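Local coordinates for protein beta-galactosidase (Marinomonas sp. ef1, PDB 6Y2K) that hydrolyses terminal beta-galactosides as a cold-active, hexameric GH42 beta-galactosidase with a TIM-barrel domain and a trimerisation domain, at residues A[536-546]-A[559-570]. Residues are numbered along the deposited sequence; the frame is centred on the assembly and turned at random.
Sequences AVSGRWGAGKL and CLLKDDGGNPVL
Two neighbouring antiparallel strands in the mixed sheet of the trimerisation domain meet here, pairing Ser538 with Lys562 and ending at a turn where the indole of Trp541 lies against Leu560. Ser538 and Lys562 form a hydrogen-bonded pair: Ser538 N donates to Lys562 O at 3.0 Å, nearly straight, and Lys562 N returns a bond of 2.8 Å to Ser538 O. Beyond Gly539, whose backbone angles call for glycine and whose CA faces Leu561, the chain turns, and Trp541 N gives a hydrogen bond of 3.0 Å to Leu560 O in the carbonyl plane. With CG anti to its own carbonyl carbon (chi1 -75°), Trp541 lies alongside Leu560, and Leu560 CG sits over the six-membered ring, 3.7 Å from its centroid, a CH-pi contact 11° off the ring normal. Leu570 crosses Trp541 at about a right angle, bringing CD2 to 3.8 Å from Trp541 CE3. An alanine in place of Trp541 takes away the ring, and would probably open a gap beside Leu560 and Leu570 and leave the Leu560 side chain freer to turn. On the sheet face away from the Ser538 and Lys562 side chains, Val537 CG1 packs 3.9 Å from Leu561 CB. Water extends the strand pairing: one molecule donates to Ala536 O and accepts from Asp564 N, while a second bonds Ser538 OG and donates to Asp564 OD1. Two classic bulges, Leu560 and Leu561 opposite Leu570, and Val569 and Leu570 opposite Leu561, join strand 559-563 to strand 568-573. Helix 585-598 packs against Val537, Trp541, Leu561 and Leu570, strand 576-579 lies against Leu560, and Tyr604 and Tyr605 of a second subunit pack on Lys562 and Ser538, placing this strand pair at a subunit interface of the hexamer.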
ATOM      1  N   ALA A 536      -9.025  -0.270  22.527  1.00 14.44           N
ATOM      2  CA  ALA A 536      -8.009  -1.123  23.121  1.00 14.38           C
ATOM      3  C   ALA A 536      -8.518  -1.727  24.434  1.00 14.52           C
ATOM      4  O   ALA A 536      -9.302  -1.101  25.156  1.00 14.66           O
ATOM      5  CB  ALA A 536      -6.721  -0.345  23.354  1.00 14.49           C
ATOM      6  N   VAL A 537      -8.085  -2.953  24.695  1.00 14.22           N
ATOM      7  CA  VAL A 537      -8.429  -3.713  25.888  1.00 14.66           C
ATOM      8  C   VAL A 537      -7.128  -4.160  26.562  1.00 14.92           C
ATOM      9  O   VAL A 537      -6.160  -4.500  25.884  1.00 14.82           O
ATOM     10  CB  VAL A 537      -9.294  -4.939  25.516  1.00 14.90           C
ATOM     11  CG1 VAL A 537      -9.585  -5.812  26.732  1.00 15.23           C
ATOM     12  CG2 VAL A 537     -10.598  -4.482  24.871  1.00 15.32           C
ATOM     13  N   SER A 538      -7.123  -4.143  27.894  1.00 15.17           N
ATOM     14  CA  SER A 538      -5.998  -4.606  28.703  1.00 15.73           C
ATOM     15  C   SER A 538      -6.567  -5.233  29.981  1.00 15.99           C
ATOM     16  O   SER A 538      -7.780  -5.348  30.105  1.00 16.16           O
ATOM     17  CB  SER A 538      -5.058  -3.438  29.015  1.00 15.95           C
ATOM     18  OG  SER A 538      -5.720  -2.418  29.739  1.00 16.62           O
ATOM     19  N   GLY A 539      -5.714  -5.655  30.911  1.00 16.04           N
ATOM     20  CA  GLY A 539      -6.188  -6.226  32.172  1.00 16.47           C
ATOM     21  C   GLY A 539      -5.459  -7.477  32.599  1.00 17.07           C
ATOM     22  O   GLY A 539      -4.480  -7.883  31.970  1.00 15.90           O
ATOM     23  N   ARG A 540      -5.940  -8.074  33.689  1.00 17.62           N
ATOM     24  CA  ARG A 540      -5.377  -9.306  34.242  1.00 19.06           C
ATOM     25  C   ARG A 540      -5.151 -10.421  33.232  1.00 18.08           C
ATOM     26  O   ARG A 540      -4.154 -11.120  33.320  1.00 17.76           O
ATOM     27  CB  ARG A 540      -6.291  -9.880  35.327  1.00 21.49           C
ATOM     28  CG  ARG A 540      -6.208  -9.165  36.649  1.00 25.29           C
ATOM     29  CD  ARG A 540      -5.019  -9.654  37.461  1.00 27.99           C
ATOM     30  NE  ARG A 540      -4.719  -8.679  38.506  1.00 29.97           N
ATOM     31  CZ  ARG A 540      -3.522  -8.462  39.046  1.00 31.85           C
ATOM     32  NH1 ARG A 540      -2.449  -9.156  38.664  1.00 31.66           N
ATOM     33  NH2 ARG A 540      -3.400  -7.521  39.985  1.00 33.52           N
ATOM     34  N   TRP A 541      -6.093 -10.614  32.310  1.00 17.49           N
ATOM     35  CA  TRP A 541      -6.074 -11.792  31.426  1.00 17.32           C
ATOM     36  C   TRP A 541      -5.506 -11.594  30.023  1.00 16.54           C
ATOM     37  O   TRP A 541      -5.298 -12.582  29.321  1.00 16.32           O
ATOM     38  CB  TRP A 541      -7.472 -12.415  31.327  1.00 17.87           C
ATOM     39  CG  TRP A 541      -7.883 -13.197  32.540  1.00 18.56           C
ATOM     40  CD1 TRP A 541      -7.154 -13.424  33.682  1.00 19.23           C
ATOM     41  CD2 TRP A 541      -9.111 -13.898  32.708  1.00 19.11           C
ATOM     42  NE1 TRP A 541      -7.871 -14.209  34.554  1.00 19.77           N
ATOM     43  CE2 TRP A 541      -9.077 -14.511  33.980  1.00 19.27           C
ATOM     44  CE3 TRP A 541     -10.247 -14.059  31.910  1.00 19.38           C
ATOM     45  CZ2 TRP A 541     -10.134 -15.261  34.473  1.00 19.80           C
ATOM     46  CZ3 TRP A 541     -11.296 -14.809  32.400  1.00 20.00           C
ATOM     47  CH2 TRP A 541     -11.230 -15.406  33.670  1.00 19.81           C
ATOM     48  N   GLY A 542      -5.246 -10.361  29.609  1.00 16.12           N
ATOM     49  CA  GLY A 542      -4.654 -10.137  28.291  1.00 15.82           C
ATOM     50  C   GLY A 542      -4.822  -8.735  27.768  1.00 15.98           C
ATOM     51  O   GLY A 542      -5.374  -7.861  28.452  1.00 15.60           O
ATOM     52  N   ALA A 543      -4.336  -8.543  26.540  1.00 16.20           N
ATOM     53  CA  ALA A 543      -4.469  -7.296  25.805  1.00 15.99           C
ATOM     54  C   ALA A 543      -4.879  -7.574  24.358  1.00 16.12           C
ATOM     55  O   ALA A 543      -4.588  -8.629  23.800  1.00 15.66           O
ATOM     56  CB  ALA A 543      -3.158  -6.527  25.831  1.00 16.26           C
ATOM     57  N   GLY A 544      -5.550  -6.603  23.765  1.00 16.14           N
ATOM     58  CA  GLY A 544      -6.057  -6.722  22.412  1.00 16.60           C
ATOM     59  C   GLY A 544      -7.041  -5.610  22.128  1.00 16.42           C
ATOM     60  O   GLY A 544      -6.886  -4.498  22.644  1.00 15.87           O
ATOM     61  N   LYS A 545      -8.047  -5.917  21.314  1.00 16.63           N
ATOM     62  CA  LYS A 545      -9.098  -4.972  20.964  1.00 17.77           C
ATOM     63  C   LYS A 545     -10.487  -5.569  21.153  1.00 17.21           C
ATOM     64  O   LYS A 545     -10.662  -6.795  21.246  1.00 16.25           O
ATOM     65  CB  LYS A 545      -8.943  -4.523  19.509  1.00 19.23           C
ATOM     66  CG  LYS A 545      -7.584  -3.934  19.182  1.00 21.79           C
ATOM     67  CD  LYS A 545      -7.503  -3.544  17.716  1.00 24.28           C
ATOM     68  CE  LYS A 545      -6.244  -2.750  17.421  1.00 26.90           C
ATOM     69  NZ  LYS A 545      -6.086  -2.619  15.946  1.00 29.59           N
ATOM     70  N   LEU A 546     -11.466  -4.667  21.213  1.00 16.51           N
ATOM     71  CA  LEU A 546     -12.879  -5.000  21.109  1.00 16.43           C
ATOM     72  C   LEU A 546     -13.449  -4.325  19.868  1.00 16.64           C
ATOM     73  O   LEU A 546     -12.920  -3.315  19.410  1.00 16.41           O
ATOM     74  CB  LEU A 546     -13.626  -4.549  22.359  1.00 16.22           C
ATOM     75  CG  LEU A 546     -13.824  -3.044  22.598  1.00 15.86           C
ATOM     76  CD1 LEU A 546     -15.120  -2.529  21.973  1.00 15.99           C
ATOM     77  CD2 LEU A 546     -13.823  -2.778  24.091  1.00 15.97           C
ATOM     78  N   CYS A 559     -12.515  -7.074  37.753  1.00 20.05           N
ATOM     79  CA  CYS A 559     -12.375  -6.999  36.302  1.00 20.08           C
ATOM     80  C   CYS A 559     -11.151  -7.780  35.848  1.00 19.36           C
ATOM     81  O   CYS A 559     -10.060  -7.589  36.375  1.00 19.13           O
ATOM     82  CB  CYS A 559     -12.225  -5.550  35.861  1.00 20.85           C
ATOM     83  SG  CYS A 559     -13.746  -4.602  35.999  1.00 22.30           S
ATOM     84  N   LEU A 560     -11.353  -8.652  34.863  1.00 18.65           N
ATOM     85  CA  LEU A 560     -10.282  -9.413  34.231  1.00 17.95           C
ATOM     86  C   LEU A 560      -9.802  -8.758  32.933  1.00 17.25           C
ATOM     87  O   LEU A 560      -8.679  -9.038  32.489  1.00 16.78           O
ATOM     88  CB  LEU A 560     -10.738 -10.844  33.952  1.00 18.14           C
ATOM     89  CG  LEU A 560     -11.158 -11.725  35.142  1.00 18.63           C
ATOM     90  CD1 LEU A 560     -10.067 -11.744  36.214  1.00 18.98           C
ATOM     91  CD2 LEU A 560     -12.500 -11.326  35.759  1.00 18.22           C
ATOM     92  N   LEU A 561     -10.663  -7.936  32.322  1.00 16.56           N
ATOM     93  CA  LEU A 561     -10.319  -7.090  31.175  1.00 16.23           C
ATOM     94  C   LEU A 561     -11.048  -5.754  31.300  1.00 16.65           C
ATOM     95  O   LEU A 561     -12.188  -5.718  31.760  1.00 16.14           O
ATOM     96  CB  LEU A 561     -10.728  -7.756  29.855  1.00 15.98           C
ATOM     97  CG  LEU A 561     -10.104  -9.110  29.497  1.00 15.74           C
ATOM     98  CD1 LEU A 561     -10.765  -9.694  28.260  1.00 15.59           C
ATOM     99  CD2 LEU A 561      -8.606  -8.994  29.267  1.00 15.82           C
ATOM    100  N   LYS A 562     -10.395  -4.670  30.882  1.00 16.89           N
ATOM    101  CA  LYS A 562     -10.977  -3.334  30.889  1.00 18.53           C
ATOM    102  C   LYS A 562     -10.534  -2.557  29.657  1.00 17.98           C
ATOM    103  O   LYS A 562      -9.500  -2.860  29.081  1.00 18.37           O
ATOM    104  CB  LYS A 562     -10.514  -2.558  32.123  1.00 20.34           C
ATOM    105  CG  LYS A 562     -10.829  -3.227  33.449  1.00 21.96           C
ATOM    106  CD  LYS A 562     -10.552  -2.331  34.647  1.00 23.21           C
ATOM    107  CE  LYS A 562      -9.096  -1.918  34.728  1.00 24.74           C
ATOM    108  NZ  LYS A 562      -8.708  -1.592  36.128  1.00 26.06           N
ATOM    109  N   ASP A 563     -11.298  -1.540  29.275  1.00 18.46           N
ATOM    110  CA  ASP A 563     -10.859  -0.606  28.216  1.00 18.40           C
ATOM    111  C   ASP A 563      -9.926   0.476  28.788  1.00 18.86           C
ATOM    112  O   ASP A 563      -9.674   0.494  29.999  1.00 18.22           O
ATOM    113  CB  ASP A 563     -12.047  -0.040  27.415  1.00 18.32           C
ATOM    114  CG  ASP A 563     -12.978   0.850  28.222  1.00 18.68           C
ATOM    115  OD1 ASP A 563     -12.569   1.482  29.225  1.00 17.99           O
ATOM    116  OD2 ASP A 563     -14.159   0.921  27.806  1.00 19.20           O
ATOM    117  N   ASP A 564      -9.414   1.365  27.935  1.00 19.54           N
ATOM    118  CA  ASP A 564      -8.464   2.406  28.391  1.00 20.65           C
ATOM    119  C   ASP A 564      -9.066   3.404  29.387  1.00 20.53           C
ATOM    120  O   ASP A 564      -8.331   3.973  30.196  1.00 20.66           O
ATOM    121  CB  ASP A 564      -7.847   3.186  27.216  1.00 21.24           C
ATOM    122  CG  ASP A 564      -6.728   2.419  26.494  1.00 22.17           C
ATOM    123  OD1 ASP A 564      -6.349   1.286  26.882  1.00 22.13           O
ATOM    124  OD2 ASP A 564      -6.211   2.987  25.511  1.00 22.42           O
ATOM    125  N   GLY A 565     -10.382   3.605  29.335  1.00 20.02           N
ATOM    126  CA  GLY A 565     -11.091   4.399  30.340  1.00 20.44           C
ATOM    127  C   GLY A 565     -11.357   3.681  31.658  1.00 20.51           C
ATOM    128  O   GLY A 565     -12.011   4.243  32.541  1.00 21.36           O
ATOM    129  N   GLY A 566     -10.876   2.443  31.797  1.00 20.22           N
ATOM    130  CA  GLY A 566     -11.091   1.640  32.995  1.00 20.24           C
ATOM    131  C   GLY A 566     -12.470   1.012  33.120  1.00 20.17           C
ATOM    132  O   GLY A 566     -12.787   0.450  34.178  1.00 21.32           O
ATOM    133  N   ASN A 567     -13.270   1.059  32.048  1.00 19.19           N
ATOM    134  CA  ASN A 567     -14.641   0.512  32.054  0.50 18.42           C
ATOM    135  C   ASN A 567     -14.557  -1.012  31.947  1.00 18.21           C
ATOM    136  O   ASN A 567     -13.747  -1.531  31.184  1.00 17.83           O
ATOM    137  CB  ASN A 567     -15.502   1.113  30.919  0.50 18.21           C
ATOM    138  CG  ASN A 567     -16.804   0.343  30.654  0.50 18.00           C
ATOM    139  OD1 ASN A 567     -17.749   0.384  31.440  0.50 17.24           O
ATOM    140  ND2 ASN A 567     -16.863  -0.324  29.512  0.50 17.38           N
ATOM    141  N   PRO A 568     -15.389  -1.742  32.722  1.00 17.29           N
ATOM    142  CA  PRO A 568     -15.348  -3.206  32.648  1.00 16.63           C
ATOM    143  C   PRO A 568     -15.650  -3.805  31.272  1.00 16.11           C
ATOM    144  O   PRO A 568     -16.619  -3.407  30.629  1.00 15.82           O
ATOM    145  CB  PRO A 568     -16.432  -3.633  33.646  1.00 16.93           C
ATOM    146  CG  PRO A 568     -16.501  -2.525  34.629  1.00 16.98           C
ATOM    147  CD  PRO A 568     -16.260  -1.285  33.828  1.00 17.25           C
ATOM    148  N   VAL A 569     -14.802  -4.740  30.846  1.00 15.56           N
ATOM    149  CA  VAL A 569     -15.005  -5.532  29.629  1.00 15.61           C
ATOM    150  C   VAL A 569     -15.328  -6.985  29.997  1.00 15.73           C
ATOM    151  O   VAL A 569     -16.319  -7.531  29.525  1.00 15.68           O
ATOM    152  CB  VAL A 569     -13.784  -5.441  28.681  1.00 15.16           C
ATOM    153  CG1 VAL A 569     -13.834  -6.500  27.573  1.00 15.09           C
ATOM    154  CG2 VAL A 569     -13.702  -4.046  28.082  1.00 14.94           C
ATOM    155  N   LEU A 570     -14.498  -7.606  30.827  1.00 16.28           N
ATOM    156  CA  LEU A 570     -14.786  -8.948  31.348  1.00 17.20           C
ATOM    157  C   LEU A 570     -14.628  -8.910  32.863  1.00 16.77           C
ATOM    158  O   LEU A 570     -13.623  -8.421  33.373  1.00 16.37           O
ATOM    159  CB  LEU A 570     -13.873  -9.978  30.683  1.00 18.62           C
ATOM    160  CG  LEU A 570     -13.845 -11.442  31.163  1.00 19.88           C
ATOM    161  CD1 LEU A 570     -15.211 -12.007  31.449  1.00 20.86           C
ATOM    162  CD2 LEU A 570     -13.141 -12.310  30.129  1.00 20.98           C
TER
HETATM  163  O   HOH W   1      -9.944   1.404  25.117  1.00 21.91           O
HETATM  164  O   HOH W   2      -7.017  -0.891  28.012  1.00 26.64           O
HETATM  165  O   HOH W   3      -8.191  -6.399  34.721  1.00 17.94           O